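Local structure of malate synthase (Haloferax volcanii, 3OYZ) at residues 11-16 against 262-267; 239-244 against 256-261. The protein catalyses the magnesium-dependent Claisen condensation of acetyl-CoA with glyoxylate and the hydrolysis of the malyl-CoA intermediate to malate and CoA, a step of the glyoxylate cycle. All coordinates share one frame; numbering follows the deposited sequence.

Contact 1 (11-16 against 262-267). With ACO (acetyl coenzyme *a), chain B.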
# COMPACT_ATOMS: atom_id res chain seq x y z
N VAL A 11 16.61 6.58 -15.12
CA VAL A 11 17.81 6.67 -14.28
C VAL A 11 17.96 5.29 -13.65
O VAL A 11 17.10 4.84 -12.90
CB VAL A 11 17.80 7.78 -13.21
CG1 VAL A 11 18.92 7.62 -12.20
CG2 VAL A 11 17.90 9.16 -13.82
N ARG A 12 19.05 4.56 -13.99
CA ARG A 12 19.30 3.24 -13.43
C ARG A 12 20.03 3.32 -12.13
O ARG A 12 19.81 2.46 -11.27
CB ARG A 12 20.20 2.41 -14.40
CG ARG A 12 19.51 2.09 -15.73
CD ARG A 12 20.53 1.49 -16.73
NE ARG A 12 21.44 2.56 -17.12
CZ ARG A 12 22.51 2.37 -17.89
NH1 ARG A 12 22.80 1.14 -18.32
NH2 ARG A 12 23.22 3.42 -18.29
N THR A 13 20.94 4.30 -11.96
CA THR A 13 21.91 4.18 -10.88
C THR A 13 22.03 5.60 -10.38
O THR A 13 22.09 6.51 -11.20
CB THR A 13 23.33 3.75 -11.47
OG1 THR A 13 23.38 4.24 -12.81
CG2 THR A 13 23.34 2.27 -11.69
N PHE A 14 22.08 5.75 -9.06
CA PHE A 14 22.14 7.00 -8.33
C PHE A 14 23.25 6.68 -7.37
O PHE A 14 23.03 5.97 -6.37
CB PHE A 14 20.75 7.18 -7.61
CG PHE A 14 20.62 8.39 -6.73
CD1 PHE A 14 20.07 9.58 -7.22
CD2 PHE A 14 20.87 8.29 -5.38
CE1 PHE A 14 19.93 10.69 -6.40
CE2 PHE A 14 20.68 9.36 -4.55
CZ PHE A 14 20.20 10.57 -5.03
N PHE A 15 24.46 7.18 -7.62
CA PHE A 15 25.62 6.73 -6.80
C PHE A 15 26.14 7.80 -5.86
O PHE A 15 26.50 8.84 -6.38
CB PHE A 15 26.77 6.53 -7.82
CG PHE A 15 28.10 6.06 -7.25
CD1 PHE A 15 28.18 5.18 -6.18
CD2 PHE A 15 29.30 6.40 -7.92
CE1 PHE A 15 29.44 4.75 -5.65
CE2 PHE A 15 30.57 5.95 -7.44
CZ PHE A 15 30.62 5.10 -6.32
N THR A 16 26.17 7.63 -4.55
CA THR A 16 26.70 8.69 -3.72
C THR A 16 28.20 8.47 -3.38
O THR A 16 28.59 7.33 -3.07
CB THR A 16 25.99 8.72 -2.39
OG1 THR A 16 25.81 7.35 -2.02
CG2 THR A 16 24.53 9.40 -2.55
N GLY A 262 31.07 -1.34 -7.41
CA GLY A 262 30.52 -2.66 -7.81
C GLY A 262 28.98 -2.65 -7.92
O GLY A 262 28.40 -3.18 -8.90
N GLN A 263 28.33 -1.95 -6.99
CA GLN A 263 26.86 -1.77 -7.14
C GLN A 263 26.49 -0.99 -8.40
O GLN A 263 25.56 -1.36 -9.13
CB GLN A 263 26.21 -1.23 -5.86
CG GLN A 263 26.13 -2.26 -4.75
CD GLN A 263 25.32 -1.73 -3.55
OE1 GLN A 263 25.22 -0.53 -3.40
NE2 GLN A 263 24.85 -2.58 -2.65
N VAL A 264 27.29 0.01 -8.75
CA VAL A 264 27.03 0.73 -9.99
C VAL A 264 26.93 -0.20 -11.20
O VAL A 264 25.99 -0.17 -12.04
CB VAL A 264 28.08 1.85 -10.21
CG1 VAL A 264 27.80 2.49 -11.55
CG2 VAL A 264 27.89 2.93 -9.18
N VAL A 265 27.92 -1.09 -11.31
CA VAL A 265 27.96 -1.97 -12.48
C VAL A 265 26.74 -2.86 -12.43
O VAL A 265 26.07 -3.02 -13.43
CB VAL A 265 29.23 -2.88 -12.54
CG1 VAL A 265 29.09 -3.88 -13.73
CG2 VAL A 265 30.50 -2.02 -12.68
N GLU A 266 26.48 -3.53 -11.32
CA GLU A 266 25.29 -4.42 -11.25
C GLU A 266 23.97 -3.69 -11.59
O GLU A 266 23.15 -4.13 -12.40
CB GLU A 266 25.18 -4.99 -9.84
CG GLU A 266 26.23 -6.07 -9.57
CD GLU A 266 25.90 -7.42 -10.25
OE1 GLU A 266 24.71 -7.74 -10.47
OE2 GLU A 266 26.83 -8.16 -10.61
N ALA A 267 23.81 -2.50 -11.02
CA ALA A 267 22.55 -1.80 -11.17
C ALA A 267 22.45 -1.22 -12.58
O ALA A 267 21.36 -1.04 -13.09
CB ALA A 267 22.42 -0.67 -10.09
N1A ACO B . 32.58 6.71 -4.05
C2A ACO B . 33.82 6.74 -4.58
N3A ACO B . 34.66 5.71 -4.43
C4A ACO B . 34.35 4.59 -3.72
C5A ACO B . 32.99 4.53 -3.13
C6A ACO B . 32.10 5.69 -3.30
N6A ACO B . 30.89 5.61 -2.70
N7A ACO B . 32.89 3.36 -2.48
C8A ACO B . 34.08 2.73 -2.62
N9A ACO B . 34.92 3.43 -3.39
C1B ACO B . 36.30 2.97 -3.75
C2B ACO B . 36.89 2.28 -2.52
O2B ACO B . 37.49 3.27 -1.69
C3B ACO B . 37.87 1.30 -3.13
O3B ACO B . 38.98 2.14 -3.47
P3B ACO B . 40.55 1.65 -3.65
O7A ACO B . 40.61 1.65 -5.17
O8A ACO B . 40.52 0.32 -2.93
O9A ACO B . 41.41 2.67 -2.95
C4B ACO B . 37.15 0.86 -4.39
O4B ACO B . 36.32 1.96 -4.78
C5B ACO B . 36.24 -0.34 -4.13
O5B ACO B . 35.66 -0.15 -2.84
P1A ACO B . 34.87 -1.31 -2.07
O1A ACO B . 35.72 -2.45 -1.61
O2A ACO B . 33.78 -1.71 -3.02
O3A ACO B . 34.17 -0.73 -0.75
P2A ACO B . 35.00 -0.36 0.57
O4A ACO B . 36.16 0.34 -0.07
O5A ACO B . 34.92 -1.56 1.50
O6A ACO B . 34.13 0.74 1.38
CBP ACO B . 32.10 1.97 2.05
CCP ACO B . 32.74 0.61 1.72
CDP ACO B . 32.81 2.63 3.23
CEP ACO B . 30.67 1.69 2.48
CAP ACO B . 32.17 2.96 0.88
OAP ACO B . 31.73 2.21 -0.25
C9P ACO B . 31.27 4.17 1.03
O9P ACO B . 31.55 5.05 1.84
N8P ACO B . 30.17 4.19 0.25
C7P ACO B . 29.27 5.33 0.33
C6P ACO B . 28.42 5.36 1.62
C5P ACO B . 27.38 6.43 1.38
O5P ACO B . 27.36 7.04 0.31
N4P ACO B . 26.50 6.60 2.36
C3P ACO B . 25.39 7.54 2.33
C2P ACO B . 24.33 7.13 1.31
S1P ACO B . 23.30 6.11 2.32
C ACO B . 22.29 7.08 3.26
O ACO B . 22.48 8.26 3.45
CH3 ACO B . 21.14 6.39 3.93
O HOH W 1 19.07 -0.28 -11.85
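Phe15 and Val264 meet where the outer side of a barrel strand faces a helix, and the phenylalanine also reaches the bound substrate acetyl-CoA. From its CB, 4.0 Å from Val264 CG2, the Phe15 side chain sets off with CG anti to the backbone N (chi1 -180°), which carries the ring along the helix toward acetyl-CoA. Phe15 CG is the atom nearest the valine, 3.7 Å from Val264 CG2; CD1 and CD2 lie against the same methyl, which sits over one ring face, off centre, in a CH-pi contact. Farther out the partners change: Phe15 CE1 comes within 3.4 Å of N6A of the acetyl-CoA adenine, and CZ at the tip packs against its N1A and C6A.

The strand is the first of a TIM barrel and the helix follows the eighth, so the contact lies at the closure of the barrel, where helical residues 262-267 run almost exactly antiparallel to strand 13-16 (175°). Nearer the start of the strand, Thr13 CG2 presses tightly on Ala267 CB at 3.5 Å and also touches Val264 O. The hydroxyl of Thr13 is engaged outside the contact, with Asp44 N and Asn268 OD1. A water donates to both Arg12 O and Ala267 O, bridging the two backbones, while the Arg12 guanidinium turns to Asp44 and to Gln412 of the second subunit. At the other end Thr16, an acetyl-CoA-binding residue, accepts a bond from adenine N6A at its backbone O and donates from OG1 to pantetheine O5P, 2.8 Å away.

Contact 2 (239-244 against 256-261). With ACO (acetyl coenzyme *a), chain B; PYR (pyruvic acid), chain C.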
# COMPACT_ATOMS: atom_id res chain seq x y z
N GLU A 239 23.69 -11.09 -4.85
CA GLU A 239 22.46 -11.74 -5.25
C GLU A 239 21.22 -11.01 -4.67
O GLU A 239 20.23 -10.84 -5.39
CB GLU A 239 22.48 -13.22 -4.82
CG GLU A 239 21.30 -13.99 -5.38
CD GLU A 239 21.22 -13.91 -6.92
OE1 GLU A 239 22.28 -13.89 -7.60
OE2 GLU A 239 20.07 -13.87 -7.44
N GLY A 240 21.28 -10.59 -3.41
CA GLY A 240 20.26 -9.76 -2.74
C GLY A 240 19.98 -8.47 -3.50
O GLY A 240 18.84 -8.13 -3.71
N TYR A 241 21.01 -7.76 -3.94
CA TYR A 241 20.87 -6.51 -4.68
C TYR A 241 20.13 -6.82 -5.97
O TYR A 241 19.18 -6.10 -6.31
CB TYR A 241 22.22 -5.88 -4.93
CG TYR A 241 22.30 -4.43 -5.39
CD1 TYR A 241 21.61 -3.40 -4.74
CD2 TYR A 241 23.15 -4.09 -6.45
CE1 TYR A 241 21.77 -2.05 -5.15
CE2 TYR A 241 23.33 -2.79 -6.88
CZ TYR A 241 22.65 -1.77 -6.21
OH TYR A 241 22.90 -0.51 -6.67
N ARG A 242 20.48 -7.93 -6.62
CA ARG A 242 19.77 -8.25 -7.86
C ARG A 242 18.30 -8.55 -7.65
O ARG A 242 17.47 -8.10 -8.44
CB ARG A 242 20.34 -9.48 -8.61
CG ARG A 242 21.67 -9.24 -9.29
CD ARG A 242 22.26 -10.59 -9.69
NE ARG A 242 23.55 -10.29 -10.30
CZ ARG A 242 24.46 -11.19 -10.62
NH1 ARG A 242 24.21 -12.47 -10.41
NH2 ARG A 242 25.60 -10.79 -11.18
N GLU A 243 17.98 -9.35 -6.64
CA GLU A 243 16.58 -9.69 -6.34
C GLU A 243 15.75 -8.42 -5.95
O GLU A 243 14.57 -8.32 -6.30
CB GLU A 243 16.57 -10.63 -5.12
CG GLU A 243 17.05 -12.05 -5.51
CD GLU A 243 17.15 -12.99 -4.31
OE1 GLU A 243 17.03 -12.54 -3.14
OE2 GLU A 243 17.39 -14.20 -4.54
N ARG A 244 16.37 -7.50 -5.20
CA ARG A 244 15.70 -6.24 -4.83
C ARG A 244 15.42 -5.42 -6.09
O ARG A 244 14.32 -4.88 -6.29
CB ARG A 244 16.57 -5.45 -3.85
CG ARG A 244 16.00 -4.06 -3.57
CD ARG A 244 14.52 -4.26 -3.02
NE ARG A 244 14.18 -3.01 -2.37
CZ ARG A 244 14.17 -2.80 -1.07
NH1 ARG A 244 14.36 -3.80 -0.18
NH2 ARG A 244 13.99 -1.55 -0.70
N ILE A 256 18.03 2.63 -8.83
CA ILE A 256 18.33 2.23 -7.46
C ILE A 256 19.55 2.98 -6.99
O ILE A 256 20.36 3.35 -7.80
CB ILE A 256 18.46 0.68 -7.23
CG1 ILE A 256 18.56 0.33 -5.73
CG2 ILE A 256 19.68 0.12 -8.08
CD1 ILE A 256 18.28 -1.15 -5.38
N TRP A 257 19.67 3.21 -5.68
CA TRP A 257 20.85 3.87 -5.13
C TRP A 257 22.02 2.84 -5.23
O TRP A 257 21.78 1.64 -5.09
CB TRP A 257 20.59 4.13 -3.67
CG TRP A 257 21.36 5.19 -2.96
CD1 TRP A 257 22.74 5.22 -2.71
CD2 TRP A 257 20.79 6.32 -2.30
NE1 TRP A 257 23.03 6.38 -2.01
CE2 TRP A 257 21.86 7.05 -1.73
CE3 TRP A 257 19.47 6.83 -2.18
CZ2 TRP A 257 21.65 8.25 -1.03
CZ3 TRP A 257 19.27 8.02 -1.53
CH2 TRP A 257 20.35 8.72 -0.93
N SER A 258 23.22 3.33 -5.49
CA SER A 258 24.44 2.50 -5.51
C SER A 258 25.42 3.01 -4.48
O SER A 258 25.56 4.22 -4.37
CB SER A 258 25.07 2.57 -6.89
OG SER A 258 24.30 1.69 -7.64
N LEU A 259 26.01 2.15 -3.66
CA LEU A 259 26.87 2.66 -2.57
C LEU A 259 28.35 2.46 -2.96
O LEU A 259 29.27 3.01 -2.34
CB LEU A 259 26.57 1.97 -1.23
CG LEU A 259 25.14 2.27 -0.74
CD1 LEU A 259 24.85 1.47 0.48
CD2 LEU A 259 25.16 3.78 -0.44
N THR A 260 28.58 1.57 -3.93
CA THR A 260 29.96 1.20 -4.28
C THR A 260 30.14 1.13 -5.78
O THR A 260 29.17 0.92 -6.53
CB THR A 260 30.36 -0.19 -3.69
OG1 THR A 260 29.62 -1.23 -4.34
CG2 THR A 260 30.14 -0.30 -2.19
N PRO A 261 31.42 1.12 -6.25
CA PRO A 261 31.51 1.03 -7.72
C PRO A 261 30.97 -0.30 -8.23
O PRO A 261 30.45 -0.39 -9.34
CB PRO A 261 33.03 1.21 -7.98
CG PRO A 261 33.43 2.16 -6.85
CD PRO A 261 32.67 1.61 -5.62
N1A ACO B . 32.58 6.71 -4.05
C2A ACO B . 33.82 6.74 -4.58
N3A ACO B . 34.66 5.71 -4.43
C4A ACO B . 34.35 4.59 -3.72
C5A ACO B . 32.99 4.53 -3.13
C6A ACO B . 32.10 5.69 -3.30
N6A ACO B . 30.89 5.61 -2.70
N7A ACO B . 32.89 3.36 -2.48
C8A ACO B . 34.08 2.73 -2.62
N9A ACO B . 34.92 3.43 -3.39
C1B ACO B . 36.30 2.97 -3.75
C2B ACO B . 36.89 2.28 -2.52
O2B ACO B . 37.49 3.27 -1.69
C3B ACO B . 37.87 1.30 -3.13
O3B ACO B . 38.98 2.14 -3.47
P3B ACO B . 40.55 1.65 -3.65
O7A ACO B . 40.61 1.65 -5.17
O8A ACO B . 40.52 0.32 -2.93
O9A ACO B . 41.41 2.67 -2.95
C4B ACO B . 37.15 0.86 -4.39
O4B ACO B . 36.32 1.96 -4.78
C5B ACO B . 36.24 -0.34 -4.13
O5B ACO B . 35.66 -0.15 -2.84
P1A ACO B . 34.87 -1.31 -2.07
O1A ACO B . 35.72 -2.45 -1.61
O2A ACO B . 33.78 -1.71 -3.02
O3A ACO B . 34.17 -0.73 -0.75
P2A ACO B . 35.00 -0.36 0.57
O4A ACO B . 36.16 0.34 -0.07
O5A ACO B . 34.92 -1.56 1.50
O6A ACO B . 34.13 0.74 1.38
CBP ACO B . 32.10 1.97 2.05
CCP ACO B . 32.74 0.61 1.72
CDP ACO B . 32.81 2.63 3.23
CEP ACO B . 30.67 1.69 2.48
CAP ACO B . 32.17 2.96 0.88
OAP ACO B . 31.73 2.21 -0.25
C9P ACO B . 31.27 4.17 1.03
O9P ACO B . 31.55 5.05 1.84
N8P ACO B . 30.17 4.19 0.25
C7P ACO B . 29.27 5.33 0.33
C6P ACO B . 28.42 5.36 1.62
C5P ACO B . 27.38 6.43 1.38
O5P ACO B . 27.36 7.04 0.31
N4P ACO B . 26.50 6.60 2.36
C3P ACO B . 25.39 7.54 2.33
C2P ACO B . 24.33 7.13 1.31
S1P ACO B . 23.30 6.11 2.32
C ACO B . 22.29 7.08 3.26
O ACO B . 22.48 8.26 3.45
CH3 ACO B . 21.14 6.39 3.93
C PYR C . 18.54 7.07 3.88
O PYR C . 18.17 7.74 4.90
OXT PYR C . 18.11 5.88 3.63
CA PYR C . 19.33 7.73 2.94
O3 PYR C . 19.66 8.98 3.13
CB PYR C . 19.73 7.05 1.69
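Tyr241 reaches from its helix to strand 256-258 with its hydroxyl, which takes part in two hydrogen bonds. With CG anti to the backbone N (chi1 -166°), the ring extends far enough for Tyr241 OH to donate to Trp257 O at 2.9 Å; this oxygen lies at the ring edge, in its plane, while the donor stands 33° out of the carbonyl plane. Ser258 OG donates to the same hydroxyl at 2.8 Å. Ile256, its CG1 branch also extended (chi1 -171°), points the other way alongside the tyrosine, bringing CD1 to 3.6 Å from Tyr241 CE1. A phenylalanine in place of Tyr241 would probably leave Trp257 O and Ser258 OG without the hydroxyl that joins them.

On the side toward the active site, Trp257 lays one indole face over the methyl of pyruvate, Trp257 CH2 lying 3.2 Å from PYR CB, and just past the strand Leu259 O accepts bonds from acetyl-CoA N6A and N8P. Helix 238-249 packs on the strand it precedes in the beta-alpha-beta unit begun by strand 226-229, with helix 261-269 alongside Tyr241 and strand 13-18 hydrogen-bonded to strand 255-258.

From the N terminus, the chain enters the barrel through strand 13-18 and returns to it 246 residues later at helix 261-269, so contact 1 closes a loop that spans most of the barrel. Contact 2 closes a much shorter one, 11 residues between its segments, nested wholly inside the first. Strand 255-258 and helix 261-269 follow each other in the chain, and strands 13-18 and 255-258 are sheet neighbours, joined by Phe14 O and Ser258 N. A salt bridge from Glu266 OE1 to Arg242 NE links the two helices. Together the contacts tie the first strand to the last beta-alpha elements, and both touch acetyl-CoA.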